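Local coordinates for protein hydrogenase maturation factor (Thermoanaerobacter tengcongensis, PDB 3VTI) that probably serves [NiFe]-hydrogenase maturation as the magnesium-binding HypE protein that HypF S-carbamoylates and that then dehydrates the carbamoyl group to a nitrile using ATP, at residues G56-A61 / L69-A74; E132-S137 / K186-G191; K139-G144 / Y210-M215; A159-R164 / E238-D243; E225-K230 / D243-A248. One frame throughout, in Å; residues are numbered along the deposited sequence.

Contact 1 packs helix 49-60 on the strand 66-78 of the N-terminal sheet, and its D60 belongs to the magnesium site together with D22 and D199. Contacts 2 and 3 take successive pieces of the loop 132-144 onto other parts of the chain; their centres are 17 Å apart and a probable hydrogen bond, N135 OD1 to N140 ND2 at 2.9 Å, joins them. V136 of contact 2 and I212 of contact 3 each lie about 11 Å from the magnesium ion by their side chains. Contacts 4 and 5 lie away from that site, share D243, and meet where M161 CE packs 3.9 Å from L247 CD2; their centres are 12 Å apart.

Contact 1. Residues G56-A61 / L69-A74; sequences GTVNDA and LFLTAA. With MG (magnesium ion), chain K.
With T57 CG2 anti to the backbone N (chi1 -70°, measured to OG1) and V58 CG2 anti to its own carbonyl carbon (chi1 162°, measured to CG1), two consecutive residues of helix 49-60 each offer a methyl to L71 of strand 66-78. This is helix-on-sheet packing in the N-terminal AIR synthase-like domain: the helix lies on the mixed sheet and L71 is the strand residue directed at it. T57 and L71 slide past one another in opposite directions, and the threonine methyl lies against the branch point of the leucine, CG2 to CG 4.0 Å, with L71 CD2 also close. V58 meets L71 at about a right angle, and here the partner is the other leucine methyl, V58 CG2 to L71 CD1 at 4.1 Å. The leucine is therefore shared between two helix side chains, and all three residues are buried. The same T57 torsion sets OG1 beside its backbone N; this hydroxyl is satisfied by a hydrogen bond to T124 OG1, so the residue is apolar toward L71 and polar toward strand 120-130. F37 and T33 of strand 30-37 also touch T57. At the start of the strand segment, L69 and F70 pair together opposite I127, a classic beta bulge in the strand. One turn on from G56, D60 N bonds to G56 O at 2.9 Å, and the D60 carboxylate joins those of D22 and D199 at the magnesium ion. D60 OD1 binds the ion at 2.0 Å, and a water also binds it, 2.4 Å from the metal.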
# COMPACT_ATOMS: atom_id res chain seq x y z
N GLY C 56 -3.36 -16.73 3.30
CA GLY C 56 -2.13 -16.47 4.04
C GLY C 56 -2.35 -16.29 5.53
O GLY C 56 -1.59 -16.79 6.35
N THR C 57 -3.41 -15.57 5.87
CA THR C 57 -3.74 -15.32 7.26
C THR C 57 -4.46 -16.51 7.91
O THR C 57 -4.28 -16.77 9.10
CB THR C 57 -4.56 -14.05 7.39
OG1 THR C 57 -3.71 -12.93 7.10
CG2 THR C 57 -5.13 -13.91 8.79
N VAL C 58 -5.25 -17.23 7.12
CA VAL C 58 -5.86 -18.46 7.60
C VAL C 58 -4.73 -19.43 7.95
O VAL C 58 -4.74 -20.06 9.01
CB VAL C 58 -6.82 -19.07 6.54
CG1 VAL C 58 -7.12 -20.56 6.82
CG2 VAL C 58 -8.12 -18.24 6.45
N ASN C 59 -3.73 -19.51 7.07
CA ASN C 59 -2.59 -20.37 7.28
C ASN C 59 -1.79 -19.98 8.52
O ASN C 59 -1.54 -20.82 9.40
CB ASN C 59 -1.72 -20.42 6.02
CG ASN C 59 -2.46 -21.08 4.84
OD1 ASN C 59 -3.46 -21.80 5.04
ND2 ASN C 59 -1.98 -20.83 3.62
N ASP C 60 -1.41 -18.70 8.59
CA ASP C 60 -0.64 -18.17 9.71
C ASP C 60 -1.36 -18.42 11.04
O ASP C 60 -0.73 -18.73 12.04
CB ASP C 60 -0.35 -16.68 9.53
CG ASP C 60 0.82 -16.39 8.58
OD1 ASP C 60 1.91 -16.99 8.73
OD2 ASP C 60 0.66 -15.51 7.70
N ALA C 61 -2.70 -18.32 11.02
CA ALA C 61 -3.51 -18.49 12.22
C ALA C 61 -3.64 -19.96 12.67
O ALA C 61 -4.12 -20.23 13.78
CB ALA C 61 -4.89 -17.88 12.02
N LEU C 69 -10.80 -19.00 12.88
CA LEU C 69 -12.24 -18.74 12.91
C LEU C 69 -12.63 -17.37 12.35
O LEU C 69 -13.58 -17.27 11.57
CB LEU C 69 -12.79 -18.87 14.33
CG LEU C 69 -12.85 -20.22 15.06
CD1 LEU C 69 -13.12 -19.99 16.55
CD2 LEU C 69 -13.91 -21.16 14.46
N PHE C 70 -11.92 -16.33 12.77
CA PHE C 70 -12.31 -14.96 12.47
C PHE C 70 -11.17 -14.18 11.86
O PHE C 70 -10.01 -14.36 12.23
CB PHE C 70 -12.82 -14.26 13.72
CG PHE C 70 -13.91 -15.02 14.43
CD1 PHE C 70 -15.15 -15.23 13.81
CD2 PHE C 70 -13.70 -15.53 15.70
CE1 PHE C 70 -16.16 -15.95 14.47
CE2 PHE C 70 -14.71 -16.24 16.37
CZ PHE C 70 -15.94 -16.45 15.75
N LEU C 71 -11.54 -13.32 10.91
CA LEU C 71 -10.58 -12.51 10.17
C LEU C 71 -11.01 -11.06 10.06
O LEU C 71 -12.20 -10.74 10.04
CB LEU C 71 -10.37 -13.08 8.77
CG LEU C 71 -9.15 -13.98 8.51
CD1 LEU C 71 -9.35 -15.36 9.10
CD2 LEU C 71 -8.84 -14.05 7.02
N THR C 72 -10.03 -10.17 10.00
CA THR C 72 -10.31 -8.79 9.68
C THR C 72 -9.76 -8.52 8.29
O THR C 72 -8.81 -9.17 7.87
CB THR C 72 -9.66 -7.85 10.67
OG1 THR C 72 -8.28 -8.18 10.78
CG2 THR C 72 -10.32 -7.98 12.06
N ALA C 73 -10.38 -7.59 7.57
CA ALA C 73 -9.92 -7.25 6.23
C ALA C 73 -9.82 -5.74 6.05
O ALA C 73 -10.81 -5.03 6.13
CB ALA C 73 -10.83 -7.86 5.17
N ALA C 74 -8.60 -5.27 5.84
CA ALA C 74 -8.36 -3.86 5.60
C ALA C 74 -7.89 -3.63 4.16
O ALA C 74 -6.98 -4.30 3.68
CB ALA C 74 -7.36 -3.32 6.59
MG MG K . 3.76 -17.62 8.13
O HOH W 1 4.73 -15.93 9.53

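Contact 2. Residues E132-S137 / K186-G191; sequences EGANVS and KLMTLG
G133 begins the contact through its backbone, its O lying 3.7 Å from G191 C where the two backbones run closest, G133 CA to G191 CA 5.3 Å. Next in order, A134 places CB 3.8 Å from M188 CE. N135 contributes its main chain: one water accepts from N135 N at 2.8 Å and donates to G191 O at 2.6 Å, bridging the two backbones. V136 then makes the closest side-chain approach, CG2 to M188 CE at 3.6 Å. These two side chains reach toward each other tip to tip, and the same methionine methyl is the one that touches A134. The M188 chain is bent at chi2 and chi3 (-39° and -63°), and its CE ends against the loop. G191, whose O meets the water, has a positive phi of 55°, which by itself favours glycine. Across the segments the evidence is thus apolar contact plus one water bridge. R64 NE bonds to V136 O from outside. V136 and M188 both rest on I194 and L197 of strand 194-198, while L187 and L190, just beside M188, pack on A265 of helix 262-270, so the end of helix 181-187 lies between the loop, strand 194-198 and helix 262-270.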
# COMPACT_ATOMS: atom_id res chain seq x y z
N GLU C 132 -7.03 -29.23 21.38
CA GLU C 132 -6.89 -29.76 22.74
C GLU C 132 -5.45 -29.83 23.28
O GLU C 132 -5.13 -29.18 24.28
CB GLU C 132 -7.59 -31.12 22.87
CG GLU C 132 -7.89 -31.56 24.30
CD GLU C 132 -8.23 -33.05 24.40
OE1 GLU C 132 -8.44 -33.69 23.34
OE2 GLU C 132 -8.29 -33.59 25.54
N GLY C 133 -4.60 -30.61 22.63
CA GLY C 133 -3.22 -30.74 23.09
C GLY C 133 -2.19 -30.21 22.11
O GLY C 133 -1.19 -30.86 21.84
N ALA C 134 -2.43 -29.01 21.58
CA ALA C 134 -1.55 -28.43 20.60
C ALA C 134 -0.40 -27.71 21.29
O ALA C 134 -0.60 -26.98 22.26
CB ALA C 134 -2.31 -27.49 19.72
N ASN C 135 0.81 -27.94 20.77
CA ASN C 135 2.00 -27.24 21.24
C ASN C 135 2.97 -27.08 20.08
O ASN C 135 3.96 -27.79 19.98
CB ASN C 135 2.67 -27.96 22.41
CG ASN C 135 3.71 -27.10 23.12
OD1 ASN C 135 4.35 -26.22 22.51
ND2 ASN C 135 3.88 -27.34 24.40
N VAL C 136 2.66 -26.14 19.20
CA VAL C 136 3.43 -25.93 17.99
C VAL C 136 4.10 -24.57 18.07
O VAL C 136 3.43 -23.57 18.32
CB VAL C 136 2.53 -26.02 16.74
CG1 VAL C 136 3.37 -26.13 15.51
CG2 VAL C 136 1.59 -27.22 16.84
N SER C 137 5.41 -24.55 17.86
CA SER C 137 6.23 -23.34 17.99
C SER C 137 7.54 -23.56 17.25
O SER C 137 8.05 -24.69 17.24
CB SER C 137 6.50 -23.07 19.49
OG SER C 137 7.75 -22.45 19.72
N LYS C 186 -6.09 -32.15 10.36
CA LYS C 186 -5.87 -33.60 10.31
C LYS C 186 -4.50 -33.98 10.88
O LYS C 186 -4.33 -35.08 11.39
CB LYS C 186 -6.02 -34.17 8.88
CG LYS C 186 -7.42 -34.04 8.30
CD LYS C 186 -7.48 -34.53 6.86
CE LYS C 186 -7.69 -36.04 6.78
NZ LYS C 186 -7.25 -36.60 5.46
N LEU C 187 -3.54 -33.06 10.78
CA LEU C 187 -2.23 -33.28 11.38
C LEU C 187 -2.30 -33.17 12.89
O LEU C 187 -1.64 -33.92 13.59
CB LEU C 187 -1.20 -32.28 10.83
CG LEU C 187 -0.49 -32.62 9.52
CD1 LEU C 187 0.26 -31.40 8.97
CD2 LEU C 187 0.48 -33.80 9.68
N MET C 188 -3.10 -32.23 13.38
CA MET C 188 -3.21 -31.97 14.80
C MET C 188 -3.89 -33.11 15.55
O MET C 188 -4.03 -33.06 16.78
CB MET C 188 -3.89 -30.62 15.07
CG MET C 188 -3.06 -29.38 14.63
SD MET C 188 -1.26 -29.45 14.92
CE MET C 188 -1.16 -29.55 16.71
N THR C 189 -4.30 -34.13 14.81
CA THR C 189 -4.67 -35.43 15.39
C THR C 189 -3.48 -36.01 16.15
O THR C 189 -3.66 -36.70 17.16
CB THR C 189 -5.07 -36.43 14.29
OG1 THR C 189 -6.25 -35.96 13.64
CG2 THR C 189 -5.37 -37.79 14.87
N LEU C 190 -2.27 -35.71 15.66
CA LEU C 190 -1.04 -36.21 16.26
C LEU C 190 -0.60 -35.45 17.53
O LEU C 190 0.39 -35.81 18.16
CB LEU C 190 0.10 -36.24 15.23
CG LEU C 190 -0.13 -37.07 13.96
CD1 LEU C 190 1.12 -37.09 13.10
CD2 LEU C 190 -0.58 -38.50 14.28
N GLY C 191 -1.35 -34.41 17.89
CA GLY C 191 -1.13 -33.68 19.14
C GLY C 191 0.29 -33.15 19.31
O GLY C 191 0.80 -32.46 18.42
O HOH W 2 1.50 -30.05 19.03

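Contact 3. Residues K139-G144 / Y210-M215; sequences KNAKPG and YEISKM
K139 lays the aliphatic start of its chain over the M215 carbonyl, CG to O at 3.3 Å, and A141 sets its methyl against I212 one helical turn earlier. The lysine's first torsion is -84° and its chain stays extended at chi2, with CB and CG beside the helix; the bend at chi3 comes beyond them, and the amino end departs from the helix, where K139 NZ forms a long, weak ion pair with E21 OE2. Its CG also comes 4.0 Å from M215 CB. Beyond that atom, M215 turns at both chi2 and chi3 away from the lysine, and its side chain also touches M20 and I138; the methionine thus meets the lysine chiefly by its backbone and CB. At the second point I212 CG2, anti to the backbone N, touches A141 CB at 3.7 Å. The ethyl branch leaves by CG1, beside the backbone N, so the short methyl is the part presented to the loop. A141 is also tied by its main chain, with A141 N bonded to S216 OG just past the segment. The contact is therefore one apolar pair and one methylene-to-carbonyl contact, both supplied by residues three apart on one face of helix 204-216. That helix lies on the C-terminal sheet: I212 also touches V196 of strand 194-198 and I220 of strand 219-223, and S213 touches I220 and V290 of strand 290-293.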
# COMPACT_ATOMS: atom_id res chain seq x y z
N LYS C 139 10.28 -22.96 18.22
CA LYS C 139 11.27 -23.32 19.25
C LYS C 139 11.27 -24.81 19.61
O LYS C 139 12.10 -25.24 20.42
CB LYS C 139 11.04 -22.49 20.51
CG LYS C 139 11.71 -21.13 20.47
CD LYS C 139 11.09 -20.16 21.48
CE LYS C 139 9.78 -19.57 20.93
NZ LYS C 139 9.00 -18.88 22.00
N ASN C 140 10.37 -25.59 19.02
CA ASN C 140 10.07 -26.95 19.50
C ASN C 140 10.82 -28.09 18.83
O ASN C 140 10.63 -29.25 19.20
CB ASN C 140 8.55 -27.23 19.42
CG ASN C 140 7.77 -26.59 20.57
OD1 ASN C 140 8.34 -25.95 21.46
ND2 ASN C 140 6.45 -26.76 20.55
N ALA C 141 11.67 -27.80 17.85
CA ALA C 141 12.44 -28.85 17.20
C ALA C 141 13.58 -29.37 18.08
O ALA C 141 14.37 -28.58 18.62
CB ALA C 141 12.95 -28.37 15.85
N LYS C 142 13.64 -30.69 18.24
CA LYS C 142 14.73 -31.39 18.93
C LYS C 142 15.47 -32.30 17.93
O LYS C 142 14.86 -32.78 16.98
CB LYS C 142 14.21 -32.26 20.09
CG LYS C 142 13.30 -31.59 21.11
CD LYS C 142 14.02 -30.56 21.98
CE LYS C 142 13.07 -29.95 23.02
NZ LYS C 142 13.43 -28.55 23.40
N PRO C 143 16.78 -32.55 18.15
CA PRO C 143 17.51 -33.49 17.28
C PRO C 143 16.86 -34.88 17.26
O PRO C 143 16.52 -35.42 18.31
CB PRO C 143 18.89 -33.57 17.93
CG PRO C 143 19.03 -32.29 18.66
CD PRO C 143 17.67 -31.96 19.17
N GLY C 144 16.68 -35.43 16.07
CA GLY C 144 15.97 -36.70 15.90
C GLY C 144 14.60 -36.54 15.26
O GLY C 144 14.03 -37.52 14.77
N TYR C 210 16.09 -22.20 8.44
CA TYR C 210 16.97 -21.32 9.20
C TYR C 210 16.28 -20.73 10.41
O TYR C 210 16.90 -20.56 11.46
CB TYR C 210 17.52 -20.19 8.31
CG TYR C 210 18.82 -20.54 7.63
CD1 TYR C 210 20.04 -20.38 8.29
CD2 TYR C 210 18.84 -21.03 6.34
CE1 TYR C 210 21.24 -20.70 7.68
CE2 TYR C 210 20.04 -21.35 5.71
CZ TYR C 210 21.24 -21.18 6.38
OH TYR C 210 22.43 -21.51 5.76
N GLU C 211 14.99 -20.42 10.27
CA GLU C 211 14.21 -19.89 11.38
C GLU C 211 14.00 -20.97 12.43
O GLU C 211 14.04 -20.68 13.63
CB GLU C 211 12.87 -19.34 10.89
CG GLU C 211 12.97 -17.97 10.22
CD GLU C 211 11.82 -17.66 9.26
OE1 GLU C 211 11.02 -18.57 8.94
OE2 GLU C 211 11.73 -16.49 8.82
N ILE C 212 13.79 -22.21 11.98
CA ILE C 212 13.66 -23.34 12.89
C ILE C 212 14.99 -23.55 13.61
O ILE C 212 15.01 -23.73 14.83
CB ILE C 212 13.23 -24.64 12.18
CG1 ILE C 212 11.83 -24.51 11.57
CG2 ILE C 212 13.28 -25.81 13.15
CD1 ILE C 212 11.50 -25.58 10.52
N SER C 213 16.09 -23.53 12.85
CA SER C 213 17.44 -23.66 13.41
C SER C 213 17.78 -22.62 14.46
O SER C 213 18.25 -22.96 15.55
CB SER C 213 18.49 -23.60 12.30
OG SER C 213 18.73 -24.90 11.78
N LYS C 214 17.55 -21.36 14.13
CA LYS C 214 17.83 -20.25 15.03
C LYS C 214 17.05 -20.42 16.34
O LYS C 214 17.65 -20.44 17.42
CB LYS C 214 17.49 -18.91 14.36
CG LYS C 214 17.88 -17.68 15.15
CD LYS C 214 17.40 -16.40 14.46
CE LYS C 214 17.59 -15.19 15.37
NZ LYS C 214 17.22 -13.89 14.72
N MET C 215 15.74 -20.57 16.23
CA MET C 215 14.86 -20.53 17.40
C MET C 215 14.86 -21.81 18.23
O MET C 215 14.77 -21.74 19.46
CB MET C 215 13.44 -20.16 16.98
CG MET C 215 13.31 -18.75 16.38
SD MET C 215 13.43 -17.41 17.59
CE MET C 215 15.18 -17.10 17.64

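Contact 4. Residues A159-R164 / E238-D243; sequences AVMSAR and EFMGID
M240 and I242 are the two residues of the 238-243 segment that meet M161, M240 near the end of helix 231-240 and I242 in the loop beyond. Both helices belong to the C-terminal AIR synthase-like domain, and the contact is a small methionine-rich apolar junction between helix 155-164 and the tail of helix 231-240, joined by side-chain ends alone: the nearest CA atoms, of M161 and M240, are 11.7 Å apart. Along the segment, E238 and F239 face another protein of the assembly, HypF in this complex; outside the contact itself, E238 OE1 pairs in a salt bridge with a basic side chain of the HypF chain, and F239 O accepts a hydrogen bond from a basic side chain of that protein. M240 comes next. Extended at chi2 (174°), its chain reaches toward the first helix and then turns at chi3 to place CE, which lies 4.4 Å from M161 SD, a loose contact by this measure. Its carbonyl is hydrogen-bonded to a polar side chain of HypF, so the residue serves both the junction and the interface. G241 then leaves the helical conformation with a positive phi, 66°, and swings the chain round, placing I242 next to M240 on the M161 side. I242 is directed at M161 and the two reach toward each other tip to tip. M161 itself starts with CG anti to the backbone N (chi1 166°) and bends at chi2 and chi3, so that its sulfur serves M240 while its methyl serves the isoleucine: M161 CE touches I242 CD1 at 3.8 Å.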
# COMPACT_ATOMS: atom_id res chain seq x y z
N ALA C 159 5.47 -18.53 -10.21
CA ALA C 159 4.28 -18.12 -10.94
C ALA C 159 4.15 -16.60 -11.06
O ALA C 159 3.96 -16.09 -12.17
CB ALA C 159 3.01 -18.73 -10.31
N VAL C 160 4.26 -15.89 -9.95
CA VAL C 160 4.15 -14.42 -9.99
C VAL C 160 5.36 -13.79 -10.69
O VAL C 160 5.21 -12.83 -11.43
CB VAL C 160 3.82 -13.76 -8.61
CG1 VAL C 160 2.94 -14.67 -7.76
CG2 VAL C 160 5.07 -13.35 -7.85
N MET C 161 6.55 -14.36 -10.48
CA MET C 161 7.76 -13.99 -11.24
C MET C 161 7.50 -14.04 -12.75
O MET C 161 7.77 -13.08 -13.47
CB MET C 161 8.91 -14.93 -10.86
CG MET C 161 10.13 -14.92 -11.78
SD MET C 161 11.62 -14.24 -11.04
CE MET C 161 12.01 -15.45 -9.78
N SER C 162 6.95 -15.16 -13.21
CA SER C 162 6.66 -15.39 -14.62
C SER C 162 5.66 -14.39 -15.19
O SER C 162 5.84 -13.87 -16.29
CB SER C 162 6.13 -16.82 -14.82
OG SER C 162 5.74 -17.02 -16.16
N ALA C 163 4.60 -14.12 -14.44
CA ALA C 163 3.58 -13.17 -14.85
C ALA C 163 4.08 -11.73 -14.76
O ALA C 163 3.83 -10.94 -15.66
CB ALA C 163 2.32 -13.37 -14.02
N ARG C 164 4.78 -11.40 -13.68
CA ARG C 164 5.23 -10.03 -13.40
C ARG C 164 6.33 -9.57 -14.34
O ARG C 164 6.36 -8.41 -14.74
CB ARG C 164 5.71 -9.91 -11.95
CG ARG C 164 6.24 -8.53 -11.52
CD ARG C 164 6.84 -8.60 -10.10
NE ARG C 164 8.17 -9.23 -10.10
CZ ARG C 164 8.59 -10.12 -9.20
NH1 ARG C 164 9.82 -10.63 -9.31
NH2 ARG C 164 7.81 -10.51 -8.20
N GLU C 238 16.19 -23.79 -13.36
CA GLU C 238 17.44 -24.29 -13.93
C GLU C 238 17.89 -23.41 -15.10
O GLU C 238 19.07 -23.36 -15.45
CB GLU C 238 17.28 -25.74 -14.39
CG GLU C 238 18.55 -26.58 -14.27
CD GLU C 238 19.53 -26.34 -15.41
OE1 GLU C 238 20.75 -26.36 -15.16
OE2 GLU C 238 19.08 -26.13 -16.56
N PHE C 239 16.93 -22.71 -15.71
CA PHE C 239 17.23 -21.82 -16.82
C PHE C 239 17.79 -20.50 -16.35
O PHE C 239 18.52 -19.85 -17.08
CB PHE C 239 15.98 -21.58 -17.66
CG PHE C 239 15.71 -22.66 -18.66
CD1 PHE C 239 16.70 -23.55 -19.03
CD2 PHE C 239 14.45 -22.76 -19.24
CE1 PHE C 239 16.45 -24.55 -19.96
CE2 PHE C 239 14.18 -23.75 -20.18
CZ PHE C 239 15.19 -24.65 -20.54
N MET C 240 17.45 -20.11 -15.13
CA MET C 240 17.86 -18.83 -14.57
C MET C 240 18.87 -19.00 -13.45
O MET C 240 19.31 -18.02 -12.85
CB MET C 240 16.65 -18.07 -14.03
CG MET C 240 15.62 -17.69 -15.07
SD MET C 240 14.17 -16.97 -14.30
CE MET C 240 14.78 -15.32 -13.98
N GLY C 241 19.23 -20.25 -13.16
CA GLY C 241 20.15 -20.56 -12.07
C GLY C 241 19.63 -20.26 -10.67
O GLY C 241 20.42 -19.90 -9.79
N ILE C 242 18.32 -20.40 -10.47
CA ILE C 242 17.68 -20.14 -9.19
C ILE C 242 17.53 -21.44 -8.38
O ILE C 242 17.39 -22.52 -8.95
CB ILE C 242 16.28 -19.50 -9.39
CG1 ILE C 242 16.43 -18.09 -9.96
CG2 ILE C 242 15.50 -19.43 -8.09
CD1 ILE C 242 15.14 -17.53 -10.56
N ASP C 243 17.56 -21.31 -7.05
CA ASP C 243 17.29 -22.42 -6.14
C ASP C 243 15.83 -22.33 -5.71
O ASP C 243 15.44 -21.34 -5.07
CB ASP C 243 18.21 -22.34 -4.91
CG ASP C 243 18.28 -23.64 -4.11
OD1 ASP C 243 17.27 -24.40 -4.08
OD2 ASP C 243 19.34 -23.91 -3.50

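Contact 5. Residues E225-K230 / D243-A248; sequences EKLPVK and DFLHLA
V229 stands over one face of the F244 ring, the two side chains crossing at about a right angle. Its CG2 lies over that face, 4.2 Å from the ring centroid and 16° off the ring normal, which meets the geometry of a CH-pi contact, and its CG1 reaches past the rim near CZ, 4.0 Å from F244 CZ. F244 holds this pose with CG between its backbone N and carbonyl carbon (chi1 53°), an orientation that sends the ring across to the 225-230 segment. L227 approaches obliquely: its CD1 is 4.2 Å from F244 CE1 and 4.3 Å from L245 CD2, so it touches both F244 and L245. Within the second segment, D243 OD1 accepts from L245 N at 3.1 Å, an Asx turn spanning F244, whose N-H comes from above the carboxylate plane. Replacing V229 by an alanine would probably leave part of the ring face uncovered and F244 freer to turn. I153 also touches F244, and L227 rests on I281 of strand 279-285. Across the two segments the grip consists of methyls and a ring, so it depends on shape and burial; the Asx turn and the backbone bonds H246 N to D243 O and L247 N to F244 O lie within 243-248, and none joins the two segments.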
# COMPACT_ATOMS: atom_id res chain seq x y z
N GLU C 225 17.19 -35.46 -3.48
CA GLU C 225 16.33 -36.44 -4.16
C GLU C 225 14.91 -36.55 -3.60
O GLU C 225 14.01 -37.03 -4.29
CB GLU C 225 16.98 -37.84 -4.14
CG GLU C 225 17.56 -38.26 -2.79
CD GLU C 225 18.95 -37.65 -2.54
OE1 GLU C 225 19.86 -37.92 -3.35
OE2 GLU C 225 19.12 -36.90 -1.55
N LYS C 226 14.72 -36.10 -2.36
CA LYS C 226 13.43 -36.20 -1.69
C LYS C 226 12.59 -34.94 -1.79
O LYS C 226 11.46 -34.92 -1.32
CB LYS C 226 13.62 -36.58 -0.22
CG LYS C 226 13.96 -38.06 0.02
CD LYS C 226 12.76 -38.96 -0.28
CE LYS C 226 13.20 -40.40 -0.55
NZ LYS C 226 13.82 -40.55 -1.90
N LEU C 227 13.13 -33.89 -2.40
CA LEU C 227 12.42 -32.61 -2.50
C LEU C 227 11.42 -32.59 -3.66
O LEU C 227 11.80 -32.81 -4.81
CB LEU C 227 13.40 -31.43 -2.61
CG LEU C 227 14.38 -31.22 -1.45
CD1 LEU C 227 15.48 -30.22 -1.81
CD2 LEU C 227 13.65 -30.80 -0.17
N PRO C 228 10.13 -32.36 -3.35
CA PRO C 228 9.09 -32.33 -4.38
C PRO C 228 9.05 -31.00 -5.12
O PRO C 228 9.05 -29.93 -4.51
CB PRO C 228 7.79 -32.55 -3.58
CG PRO C 228 8.08 -32.04 -2.24
CD PRO C 228 9.57 -32.21 -1.99
N VAL C 229 9.01 -31.09 -6.45
CA VAL C 229 9.04 -29.90 -7.28
C VAL C 229 8.50 -30.23 -8.66
O VAL C 229 8.95 -31.21 -9.28
CB VAL C 229 10.49 -29.29 -7.36
CG1 VAL C 229 11.52 -30.35 -7.79
CG2 VAL C 229 10.53 -28.06 -8.25
N LYS C 230 7.53 -29.45 -9.12
CA LYS C 230 6.97 -29.63 -10.46
C LYS C 230 8.05 -29.39 -11.49
O LYS C 230 8.86 -28.48 -11.33
CB LYS C 230 5.78 -28.69 -10.71
CG LYS C 230 4.57 -28.97 -9.82
CD LYS C 230 3.39 -28.07 -10.17
CE LYS C 230 2.42 -27.95 -8.99
NZ LYS C 230 1.62 -29.17 -8.72
N ASP C 243 17.56 -21.31 -7.05
CA ASP C 243 17.29 -22.42 -6.14
C ASP C 243 15.83 -22.33 -5.71
O ASP C 243 15.44 -21.34 -5.07
CB ASP C 243 18.21 -22.34 -4.91
CG ASP C 243 18.28 -23.64 -4.11
OD1 ASP C 243 17.27 -24.40 -4.08
OD2 ASP C 243 19.34 -23.91 -3.50
N PHE C 244 15.02 -23.33 -6.05
CA PHE C 244 13.58 -23.29 -5.68
C PHE C 244 13.34 -23.22 -4.17
O PHE C 244 12.24 -22.84 -3.72
CB PHE C 244 12.77 -24.41 -6.33
CG PHE C 244 13.33 -25.79 -6.10
CD1 PHE C 244 13.14 -26.44 -4.89
CD2 PHE C 244 14.02 -26.44 -7.12
CE1 PHE C 244 13.64 -27.71 -4.68
CE2 PHE C 244 14.53 -27.72 -6.93
CZ PHE C 244 14.33 -28.36 -5.70
N LEU C 245 14.36 -23.56 -3.40
CA LEU C 245 14.35 -23.42 -1.96
C LEU C 245 14.21 -21.97 -1.51
O LEU C 245 13.94 -21.71 -0.33
CB LEU C 245 15.61 -24.03 -1.35
CG LEU C 245 15.70 -25.56 -1.35
CD1 LEU C 245 17.01 -26.01 -0.72
CD2 LEU C 245 14.48 -26.20 -0.65
N HIS C 246 14.39 -21.03 -2.43
CA HIS C 246 14.28 -19.62 -2.09
C HIS C 246 13.00 -18.99 -2.61
O HIS C 246 12.69 -17.86 -2.24
CB HIS C 246 15.46 -18.81 -2.63
CG HIS C 246 16.80 -19.28 -2.15
ND1 HIS C 246 16.97 -19.99 -0.98
CD2 HIS C 246 18.04 -19.10 -2.67
CE1 HIS C 246 18.25 -20.26 -0.81
NE2 HIS C 246 18.92 -19.73 -1.82
N LEU C 247 12.28 -19.69 -3.48
CA LEU C 247 11.04 -19.16 -4.03
C LEU C 247 9.91 -19.38 -3.06
O LEU C 247 9.87 -20.40 -2.40
CB LEU C 247 10.70 -19.83 -5.36
CG LEU C 247 11.56 -19.55 -6.58
CD1 LEU C 247 11.10 -20.45 -7.71
CD2 LEU C 247 11.50 -18.09 -6.99
N ALA C 248 8.97 -18.44 -3.01
CA ALA C 248 7.82 -18.49 -2.09
C ALA C 248 6.77 -19.55 -2.44
O ALA C 248 6.61 -19.95 -3.60
CB ALA C 248 7.17 -17.12 -1.98